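Local coordinates for alpha-1,4-endofucoidanase (PDB 6DLH), which hydrolyses internal alpha-1,4 linkages of fucoidan as a retaining glycoside hydrolase of family 107, built from a catalytic domain followed by calcium-binding Ig-like domains, at residues G300-P305 / T310-L315; K199-Y204 / Q252-A257; L566-T571 / D585-S590. One frame throughout, in Å; residues are numbered along the deposited sequence.

How the interactions relate
Interactions 2, 1 and 3 follow one another along the chain without interlacing. Interactions 1 and 2 belong to the N-terminal catalytic domain with its parallel sheet; their centres lie about 33 Å apart. Interaction 2 joins helices 198-216 and 249-259, which precede and follow strand 222-226, and interaction 1 joins the loop after strand 266-269 to helix 307-321. Interaction 3 lies in one of the Ig-like domains, where strands 567-572 and 586-590 come from two facing sheets; its centre is about 41 Å from that of interaction 2 and about 47 Å from that of interaction 1. None touches another: each lies in a different part of this multidomain enzyme.

Interaction 1 (G300-P305 / T310-L315); sequences GNMVVP and TYNHDL
Segment 310-315 of helix 307-321 reaches loop 300-305 through one polar pair, Asn312 and Met302. Tyr311, one residue before, touches Arg276. Asn312 carries the contact. Its CB points toward the loop, and with CG anti to the carbonyl carbon, beside the backbone N (chi1 -74°), ND2 comes up to the Met302 carbonyl and donates to the backbone O of Met302 at 2.7 Å. The bond is short but bent, with an N-H...O angle of 135°; the donor lies in the plane of the Met302 carbonyl, and the acceptor lies near the plane of the amide. The other end of the amide is used too, OD1 accepting the backbone N-H of Phe296, so bonds at both ends fix the rotation of the carboxamide. A leucine here would probably leave the carbonyl of the buried Met302 and the Phe296 N-H without their mates. His313 meets Trp367 edge-to-face, and Trp367 also touches Met302, Val303 and Asn312. The loop is shaped by its own bonds: Asn301 OD1 accepts from Val303 N at 3.0 Å, an Asx turn overlapping the type I turn from Asn301 to Val304. A side-chain amide thus clips a turn-bearing loop to the helix that follows it, on a strand-loop-helix connection of the alpha/beta catalytic domain.

Interaction 2 (K199-Y204 / Q252-A257); sequences KYMFCY and QAFADA
Phe254 and Met201, Phe202 and Ala253 interlock between two parallel helices, which belong to two successive beta-alpha-beta crossovers of the catalytic domain. The short segments 199-204 and 252-257 run at 7° to each other with their axes 9.6 Å apart, one helix preceding strand 222-226 and the other following it. Phe254 is the main wedge. Its ring reaches across to the facing helix, where Met201 crosses it at about a right angle. The Met201 chain bends twice (chi2 -74°, chi3 -59°), and this curl brings its methyl CE to 3.5 Å from Phe254 CZ, at a slant to the ring. CE1 of the same ring lies 3.6 Å from the backbone O of Met201, so the ring end packs on main chain as well as on the Met201 methyl. Tyr204 adds a looser contact, its CD2 at 4.3 Å from Phe254 CZ, while its hydroxyl is hydrogen-bonded to His95. Phe254 also meets Phe225 of strand 222-226 edge-to-face, linking helix 249-259 to the parallel sheet. The second layer is formed by Phe202, which stacks on His192 and sends its ring toward the small Ala253, where the CA atoms of the two residues approach to 6.6 Å. There the Ala253 methyl CB sits equally near two neighbouring ring atoms, 3.7 Å from both Phe202 CD1 and Phe202 CE1.

Interaction 3 (L566-T571 / D585-S590); sequences LTITKT and DTWRLS
Strands 567-571 and 586-590 run in roughly the same direction in two facing layers, with the CA atoms of Ile568 and Trp587 8.0 Å apart and no hydrogen bond between the strands. The gap is filled by the Trp587 indole, which lies against the other strand with Ile568 over one face. The two side chains slide past each other in opposite directions. Ile568 CG1 is anti to the carbonyl carbon (chi1 -60°) and the chain continues extended, which carries CD1 over the five-membered ring in a CH-pi contact: 3.6 Å from its centroid and only 14° off the ring normal. Ile568 N lies over the face at the six-membered ring, 3.4 Å from Trp587 CZ2, and Ile568 O comes near its rim, 3.3 Å from Trp587 CZ3. This fits the outermost place of strand 567-572 in its sheet. Thr567 and Thr569 make backbone hydrogen bonds with Ser608 and Asn606, whereas the intervening Ile568 turns its peptide groups toward the indole. Leu566 O approaches the ring at its edge, near the plane, and the Thr567 methyl CG2 comes to 4.1 Å from Trp587 CH2. Leu579 and Gln581 touch the indole from its own sheet. Trp587 NE1 is buried with no hydrogen-bond partner in the model; the contacts described for the indole are packing and CH-pi. Next to it, Thr586 OG1 donates to Asp585 OD1 and is also bonded to Arg64, a link to the N-terminal part of the chain. Leu566, at the other strand's start, touches the calcium ligands Asp560 and Asp609. A large aromatic between two sheets, with one face against an edge strand, is consistent with the core of an Ig-like beta sandwich, here one that also binds calcium.

Interaction 1 (G300-P305 / T310-L315)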
loop_
_atom_site.group_PDB
_atom_site.type_symbol
_atom_site.label_atom_id
_atom_site.label_comp_id
_atom_site.label_asym_id
_atom_site.label_seq_id
_atom_site.Cartn_x
_atom_site.Cartn_y
_atom_site.Cartn_z
ATOM N N GLY A 300 -6.143 -0.332 -21.455
ATOM C CA GLY A 300 -7.521 0.057 -21.684
ATOM C C GLY A 300 -8.494 -1.095 -21.452
ATOM O O GLY A 300 -8.290 -1.937 -20.584
ATOM N N ASN A 301 -9.553 -1.105 -22.258
ATOM C CA ASN A 301 -10.748 -1.877 -21.987
ATOM C C ASN A 301 -10.511 -3.324 -22.415
ATOM O O ASN A 301 -10.256 -3.584 -23.580
ATOM C CB ASN A 301 -11.947 -1.212 -22.669
ATOM C CG ASN A 301 -13.274 -1.764 -22.206
ATOM O OD1 ASN A 301 -13.362 -2.925 -21.802
ATOM N ND2 ASN A 301 -14.314 -0.947 -22.281
ATOM N N MET A 302 -10.630 -4.271 -21.480
ATOM C CA MET A 302 -10.295 -5.655 -21.794
ATOM C C MET A 302 -11.429 -6.357 -22.552
ATOM O O MET A 302 -11.291 -7.540 -22.891
ATOM C CB MET A 302 -9.928 -6.453 -20.534
ATOM C CG MET A 302 -11.114 -6.932 -19.733
ATOM S SD MET A 302 -10.782 -8.247 -18.484
ATOM C CE MET A 302 -12.429 -8.381 -17.797
ATOM N N VAL A 303 -12.540 -5.647 -22.829
ATOM C CA VAL A 303 -13.612 -6.242 -23.622
ATOM C C VAL A 303 -14.009 -5.361 -24.810
ATOM O O VAL A 303 -15.004 -5.664 -25.475
ATOM C CB VAL A 303 -14.843 -6.645 -22.780
ATOM C CG1 VAL A 303 -14.501 -7.682 -21.722
ATOM C CG2 VAL A 303 -15.559 -5.456 -22.168
ATOM N N VAL A 304 -13.260 -4.272 -25.058
ATOM C CA VAL A 304 -13.448 -3.439 -26.241
ATOM C C VAL A 304 -12.089 -3.196 -26.904
ATOM O O VAL A 304 -11.148 -2.773 -26.235
ATOM C CB VAL A 304 -14.166 -2.107 -25.926
ATOM C CG1 VAL A 304 -14.316 -1.236 -27.169
ATOM C CG2 VAL A 304 -15.531 -2.309 -25.282
ATOM N N PRO A 305 -11.914 -3.435 -28.231
ATOM C CA PRO A 305 -12.969 -3.956 -29.109
ATOM C C PRO A 305 -13.491 -5.361 -28.797
ATOM O O PRO A 305 -12.875 -6.133 -28.058
ATOM C CB PRO A 305 -12.363 -3.917 -30.519
ATOM C CG PRO A 305 -10.861 -3.861 -30.295
ATOM C CD PRO A 305 -10.665 -3.162 -28.963
ATOM N N THR A 310 -14.737 -11.908 -26.407
ATOM C CA THR A 310 -14.728 -13.327 -26.713
ATOM C C THR A 310 -13.465 -13.979 -26.160
ATOM O O THR A 310 -13.548 -15.024 -25.515
ATOM C CB THR A 310 -14.760 -13.554 -28.229
ATOM O OG1 THR A 310 -16.018 -13.082 -28.702
ATOM C CG2 THR A 310 -14.551 -14.999 -28.627
ATOM N N TYR A 311 -12.302 -13.372 -26.446
ATOM C CA TYR A 311 -11.027 -13.960 -26.057
ATOM C C TYR A 311 -10.961 -14.124 -24.541
ATOM O O TYR A 311 -10.527 -15.160 -24.042
ATOM C CB TYR A 311 -9.839 -13.113 -26.530
ATOM C CG TYR A 311 -9.725 -12.857 -28.014
ATOM C CD1 TYR A 311 -10.278 -13.718 -28.946
ATOM C CD2 TYR A 311 -9.027 -11.753 -28.488
ATOM C CE1 TYR A 311 -10.177 -13.472 -30.305
ATOM C CE2 TYR A 311 -8.906 -11.495 -29.843
ATOM C CZ TYR A 311 -9.478 -12.365 -30.755
ATOM O OH TYR A 311 -9.378 -12.117 -32.092
ATOM N N ASN A 312 -11.378 -13.084 -23.817
ATOM C CA ASN A 312 -11.247 -13.070 -22.369
ATOM C C ASN A 312 -12.308 -13.953 -21.712
ATOM O O ASN A 312 -12.022 -14.578 -20.690
ATOM C CB ASN A 312 -11.189 -11.646 -21.812
ATOM C CG ASN A 312 -9.845 -11.011 -22.102
ATOM O OD1 ASN A 312 -8.807 -11.627 -21.859
ATOM N ND2 ASN A 312 -9.854 -9.804 -22.650
ATOM N N HIS A 313 -13.518 -13.990 -22.291
ATOM C CA HIS A 313 -14.577 -14.822 -21.740
ATOM C C HIS A 313 -14.277 -16.298 -21.995
ATOM O O HIS A 313 -14.573 -17.136 -21.148
ATOM C CB HIS A 313 -15.982 -14.419 -22.225
ATOM C CG HIS A 313 -17.030 -15.169 -21.470
ATOM N ND1 HIS A 313 -17.638 -16.309 -21.972
ATOM C CD2 HIS A 313 -17.509 -15.006 -20.215
ATOM C CE1 HIS A 313 -18.480 -16.787 -21.078
ATOM N NE2 HIS A 313 -18.406 -16.010 -19.987
ATOM N N ASP A 314 -13.670 -16.608 -23.152
ATOM C CA ASP A 314 -13.215 -17.964 -23.446
ATOM C C ASP A 314 -12.127 -18.400 -22.469
ATOM O O ASP A 314 -11.987 -19.591 -22.205
ATOM C CB ASP A 314 -12.740 -18.128 -24.897
ATOM C CG ASP A 314 -13.889 -18.104 -25.891
ATOM O OD1 ASP A 314 -15.050 -18.220 -25.437
ATOM O OD2 ASP A 314 -13.618 -17.952 -27.104
ATOM N N LEU A 315 -11.344 -17.441 -21.957
ATOM C CA LEU A 315 -10.327 -17.760 -20.965
ATOM C C LEU A 315 -11.012 -18.250 -19.689
ATOM O O LEU A 315 -10.577 -19.214 -19.065
ATOM C CB LEU A 315 -9.456 -16.524 -20.705
ATOM C CG LEU A 315 -8.275 -16.703 -19.742
ATOM C CD1 LEU A 315 -7.207 -15.649 -20.010
ATOM C CD2 LEU A 315 -8.727 -16.612 -18.290
#

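Interaction 2 (K199-Y204 / Q252-A257)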
loop_
_atom_site.group_PDB
_atom_site.type_symbol
_atom_site.label_atom_id
_atom_site.label_comp_id
_atom_site.label_asym_id
_atom_site.label_seq_id
_atom_site.Cartn_x
_atom_site.Cartn_y
_atom_site.Cartn_z
ATOM N N LYS A 199 23.082 -10.145 -13.652
ATOM C CA LYS A 199 23.733 -10.355 -12.363
ATOM C C LYS A 199 22.977 -9.594 -11.273
ATOM O O LYS A 199 22.796 -10.109 -10.170
ATOM C CB LYS A 199 25.236 -10.049 -12.411
ATOM C CG LYS A 199 25.616 -8.602 -12.692
ATOM C CD LYS A 199 27.108 -8.367 -12.808
ATOM C CE LYS A 199 27.435 -6.934 -13.180
ATOM N NZ LYS A 199 28.883 -6.732 -13.423
ATOM N N TYR A 200 22.512 -8.387 -11.621
ATOM C CA TYR A 200 21.745 -7.531 -10.729
ATOM C C TYR A 200 20.420 -8.192 -10.347
ATOM O O TYR A 200 19.940 -8.009 -9.231
ATOM C CB TYR A 200 21.535 -6.149 -11.354
ATOM C CG TYR A 200 22.783 -5.462 -11.855
ATOM C CD1 TYR A 200 23.864 -5.231 -11.017
ATOM C CD2 TYR A 200 22.877 -5.019 -13.166
ATOM C CE1 TYR A 200 25.009 -4.592 -11.470
ATOM C CE2 TYR A 200 24.014 -4.382 -13.636
ATOM C CZ TYR A 200 25.084 -4.163 -12.785
ATOM O OH TYR A 200 26.207 -3.533 -13.240
ATOM N N MET A 201 19.834 -8.961 -11.277
ATOM C CA MET A 201 18.564 -9.631 -11.031
ATOM C C MET A 201 18.725 -10.645 -9.902
ATOM O O MET A 201 17.852 -10.752 -9.041
ATOM C CB MET A 201 18.024 -10.333 -12.283
ATOM C CG MET A 201 17.556 -9.374 -13.368
ATOM S SD MET A 201 15.979 -8.564 -12.988
ATOM C CE MET A 201 14.921 -10.003 -12.819
ATOM N N PHE A 202 19.847 -11.376 -9.917
ATOM C CA PHE A 202 20.138 -12.363 -8.886
ATOM C C PHE A 202 20.422 -11.664 -7.554
ATOM O O PHE A 202 20.135 -12.223 -6.497
ATOM C CB PHE A 202 21.297 -13.272 -9.303
ATOM C CG PHE A 202 20.931 -14.441 -10.185
ATOM C CD1 PHE A 202 20.463 -15.628 -9.635
ATOM C CD2 PHE A 202 21.088 -14.367 -11.563
ATOM C CE1 PHE A 202 20.143 -16.708 -10.446
ATOM C CE2 PHE A 202 20.768 -15.448 -12.373
ATOM C CZ PHE A 202 20.292 -16.615 -11.815
ATOM N N CYS A 203 20.984 -10.446 -7.621
ATOM C CA CYS A 203 21.184 -9.608 -6.446
ATOM C C CYS A 203 19.852 -9.465 -5.707
ATOM O O CYS A 203 19.755 -9.797 -4.524
ATOM C CB CYS A 203 21.694 -8.219 -6.826
ATOM S SG CYS A 203 23.498 -8.047 -6.936
ATOM N N TYR A 204 18.832 -9.002 -6.445
ATOM C CA TYR A 204 17.518 -8.690 -5.905
ATOM C C TYR A 204 16.902 -9.915 -5.234
ATOM O O TYR A 204 16.401 -9.823 -4.115
ATOM C CB TYR A 204 16.606 -8.102 -6.986
ATOM C CG TYR A 204 15.298 -7.573 -6.453
ATOM C CD1 TYR A 204 15.190 -6.270 -5.987
ATOM C CD2 TYR A 204 14.172 -8.383 -6.387
ATOM C CE1 TYR A 204 13.994 -5.780 -5.489
ATOM C CE2 TYR A 204 12.970 -7.908 -5.886
ATOM C CZ TYR A 204 12.882 -6.603 -5.436
ATOM O OH TYR A 204 11.704 -6.129 -4.938
ATOM N N GLN A 252 14.105 -19.531 -10.878
ATOM C CA GLN A 252 14.430 -20.317 -9.697
ATOM C C GLN A 252 14.818 -19.399 -8.541
ATOM O O GLN A 252 14.364 -19.591 -7.415
ATOM C CB GLN A 252 15.582 -21.278 -9.995
ATOM C CG GLN A 252 15.806 -22.303 -8.891
ATOM C CD GLN A 252 16.870 -23.317 -9.238
ATOM O OE1 GLN A 252 17.822 -23.015 -9.959
ATOM N NE2 GLN A 252 16.712 -24.525 -8.716
ATOM N N ALA A 253 15.662 -18.404 -8.836
ATOM C CA ALA A 253 16.175 -17.509 -7.814
ATOM C C ALA A 253 15.007 -16.855 -7.078
ATOM O O ALA A 253 14.982 -16.824 -5.847
ATOM C CB ALA A 253 17.104 -16.487 -8.431
ATOM N N PHE A 254 14.025 -16.385 -7.858
ATOM C CA PHE A 254 12.879 -15.658 -7.340
ATOM C C PHE A 254 11.989 -16.594 -6.526
ATOM O O PHE A 254 11.621 -16.267 -5.397
ATOM C CB PHE A 254 12.158 -14.944 -8.483
ATOM C CG PHE A 254 12.760 -13.623 -8.883
ATOM C CD1 PHE A 254 14.091 -13.528 -9.267
ATOM C CD2 PHE A 254 11.988 -12.470 -8.900
ATOM C CE1 PHE A 254 14.639 -12.308 -9.645
ATOM C CE2 PHE A 254 12.538 -11.249 -9.269
ATOM C CZ PHE A 254 13.863 -11.169 -9.640
ATOM N N ALA A 255 11.674 -17.770 -7.086
ATOM C CA ALA A 255 10.788 -18.701 -6.406
ATOM C C ALA A 255 11.392 -19.162 -5.079
ATOM O O ALA A 255 10.703 -19.176 -4.062
ATOM C CB ALA A 255 10.449 -19.862 -7.303
ATOM N N ASP A 256 12.680 -19.537 -5.104
ATOM C CA ASP A 256 13.389 -20.028 -3.928
ATOM C C ASP A 256 13.448 -18.950 -2.845
ATOM O O ASP A 256 13.302 -19.249 -1.665
ATOM C CB ASP A 256 14.807 -20.494 -4.274
ATOM C CG ASP A 256 14.883 -21.850 -4.957
ATOM O OD1 ASP A 256 14.051 -22.734 -4.640
ATOM O OD2 ASP A 256 15.789 -22.017 -5.785
ATOM N N ALA A 257 13.682 -17.701 -3.262
ATOM C CA ALA A 257 13.734 -16.572 -2.348
ATOM C C ALA A 257 12.409 -16.425 -1.598
ATOM O O ALA A 257 12.409 -16.034 -0.434
ATOM C CB ALA A 257 14.088 -15.318 -3.104
#

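Interaction 3 (L566-T571 / D585-S590)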
loop_
_atom_site.group_PDB
_atom_site.type_symbol
_atom_site.label_atom_id
_atom_site.label_comp_id
_atom_site.label_asym_id
_atom_site.label_seq_id
_atom_site.Cartn_x
_atom_site.Cartn_y
_atom_site.Cartn_z
ATOM N N LEU A 566 -8.544 1.917 21.803
ATOM C CA LEU A 566 -8.017 3.147 22.375
ATOM C C LEU A 566 -8.388 4.353 21.520
ATOM O O LEU A 566 -8.501 4.246 20.302
ATOM C CB LEU A 566 -6.492 3.042 22.507
ATOM C CG LEU A 566 -5.973 1.885 23.360
ATOM C CD1 LEU A 566 -4.455 1.909 23.431
ATOM C CD2 LEU A 566 -6.577 1.922 24.760
ATOM N N THR A 567 -8.540 5.500 22.192
ATOM C CA THR A 567 -8.754 6.795 21.567
ATOM C C THR A 567 -7.673 7.756 22.057
ATOM O O THR A 567 -7.389 7.813 23.254
ATOM C CB THR A 567 -10.136 7.357 21.930
ATOM O OG1 THR A 567 -11.105 6.342 21.661
ATOM C CG2 THR A 567 -10.476 8.644 21.208
ATOM N N ILE A 568 -7.089 8.505 21.112
ATOM C CA ILE A 568 -6.115 9.538 21.416
ATOM C C ILE A 568 -6.751 10.892 21.138
ATOM O O ILE A 568 -7.445 11.060 20.138
ATOM C CB ILE A 568 -4.822 9.346 20.598
ATOM C CG1 ILE A 568 -4.172 7.992 20.888
ATOM C CG2 ILE A 568 -3.854 10.502 20.831
ATOM C CD1 ILE A 568 -3.014 7.682 19.987
ATOM N N THR A 569 -6.488 11.842 22.039
ATOM C CA THR A 569 -6.987 13.201 21.948
ATOM C C THR A 569 -5.830 14.151 22.225
ATOM O O THR A 569 -5.003 13.890 23.099
ATOM C CB THR A 569 -8.076 13.458 23.000
ATOM O OG1 THR A 569 -8.988 12.361 22.994
ATOM C CG2 THR A 569 -8.825 14.757 22.786
ATOM N N LYS A 570 -5.782 15.239 21.454
ATOM C CA LYS A 570 -4.970 16.389 21.800
ATOM C C LYS A 570 -5.768 17.217 22.803
ATOM O O LYS A 570 -6.908 17.581 22.520
ATOM C CB LYS A 570 -4.675 17.190 20.529
ATOM C CG LYS A 570 -4.072 18.574 20.733
ATOM C CD LYS A 570 -3.795 19.272 19.420
ATOM C CE LYS A 570 -3.351 20.705 19.590
ATOM N NZ LYS A 570 -3.319 21.427 18.297
ATOM N N THR A 571 -5.164 17.499 23.969
ATOM C CA THR A 571 -5.883 18.178 25.040
ATOM C C THR A 571 -5.371 19.602 25.268
ATOM O O THR A 571 -6.066 20.407 25.877
ATOM C CB THR A 571 -6.003 17.329 26.318
ATOM O OG1 THR A 571 -4.699 17.049 26.825
ATOM C CG2 THR A 571 -6.773 16.038 26.128
ATOM N N ASP A 585 -4.881 1.151 15.282
ATOM C CA ASP A 585 -3.576 1.026 15.902
ATOM C C ASP A 585 -2.643 2.125 15.406
ATOM O O ASP A 585 -1.454 2.100 15.711
ATOM C CB ASP A 585 -3.030 -0.402 15.770
ATOM C CG ASP A 585 -2.624 -0.840 14.369
ATOM O OD1 ASP A 585 -2.679 -0.006 13.435
ATOM O OD2 ASP A 585 -2.244 -2.025 14.221
ATOM N N THR A 586 -3.186 3.097 14.660
ATOM C CA THR A 586 -2.342 4.071 13.986
ATOM C C THR A 586 -3.025 5.434 13.928
ATOM O O THR A 586 -4.132 5.571 13.401
ATOM C CB THR A 586 -1.920 3.573 12.593
ATOM O OG1 THR A 586 -1.295 2.289 12.688
ATOM C CG2 THR A 586 -0.979 4.529 11.895
ATOM N N TRP A 587 -2.329 6.447 14.455
ATOM C CA TRP A 587 -2.781 7.828 14.402
ATOM C C TRP A 587 -1.707 8.666 13.722
ATOM O O TRP A 587 -0.535 8.297 13.719
ATOM C CB TRP A 587 -3.099 8.358 15.807
ATOM C CG TRP A 587 -4.187 7.608 16.512
ATOM C CD1 TRP A 587 -4.152 6.308 16.938
ATOM C CD2 TRP A 587 -5.479 8.114 16.887
ATOM N NE1 TRP A 587 -5.330 5.973 17.552
ATOM C CE2 TRP A 587 -6.166 7.061 17.531
ATOM C CE3 TRP A 587 -6.125 9.344 16.731
ATOM C CZ2 TRP A 587 -7.463 7.208 18.021
ATOM C CZ3 TRP A 587 -7.408 9.489 17.218
ATOM C CH2 TRP A 587 -8.064 8.436 17.857
ATOM N N ARG A 588 -2.126 9.806 13.170
ATOM C CA ARG A 588 -1.249 10.649 12.375
ATOM C C ARG A 588 -1.309 12.082 12.896
ATOM O O ARG A 588 -2.394 12.622 13.093
ATOM C CB ARG A 588 -1.682 10.588 10.906
ATOM C CG ARG A 588 -1.130 11.702 10.028
ATOM C CD ARG A 588 0.175 11.342 9.339
ATOM N NE ARG A 588 0.776 12.503 8.693
ATOM C CZ ARG A 588 0.577 12.862 7.429
ATOM N NH1 ARG A 588 -0.212 12.139 6.651
ATOM N NH2 ARG A 588 1.168 13.945 6.952
ATOM N N LEU A 589 -0.126 12.677 13.098
ATOM C CA LEU A 589 0.014 14.094 13.396
ATOM C C LEU A 589 0.414 14.828 12.122
ATOM O O LEU A 589 1.386 14.464 11.465
ATOM C CB LEU A 589 1.086 14.303 14.472
ATOM C CG LEU A 589 0.790 13.707 15.847
ATOM C CD1 LEU A 589 2.002 13.850 16.750
ATOM C CD2 LEU A 589 -0.428 14.366 16.480
ATOM N N SER A 590 -0.343 15.875 11.797
ATOM C CA SER A 590 -0.055 16.684 10.625
ATOM C C SER A 590 -0.289 18.149 10.968
ATOM O O SER A 590 -0.345 18.516 12.142
ATOM C CB SER A 590 -0.884 16.246 9.431
ATOM O OG SER A 590 -2.278 16.363 9.698
#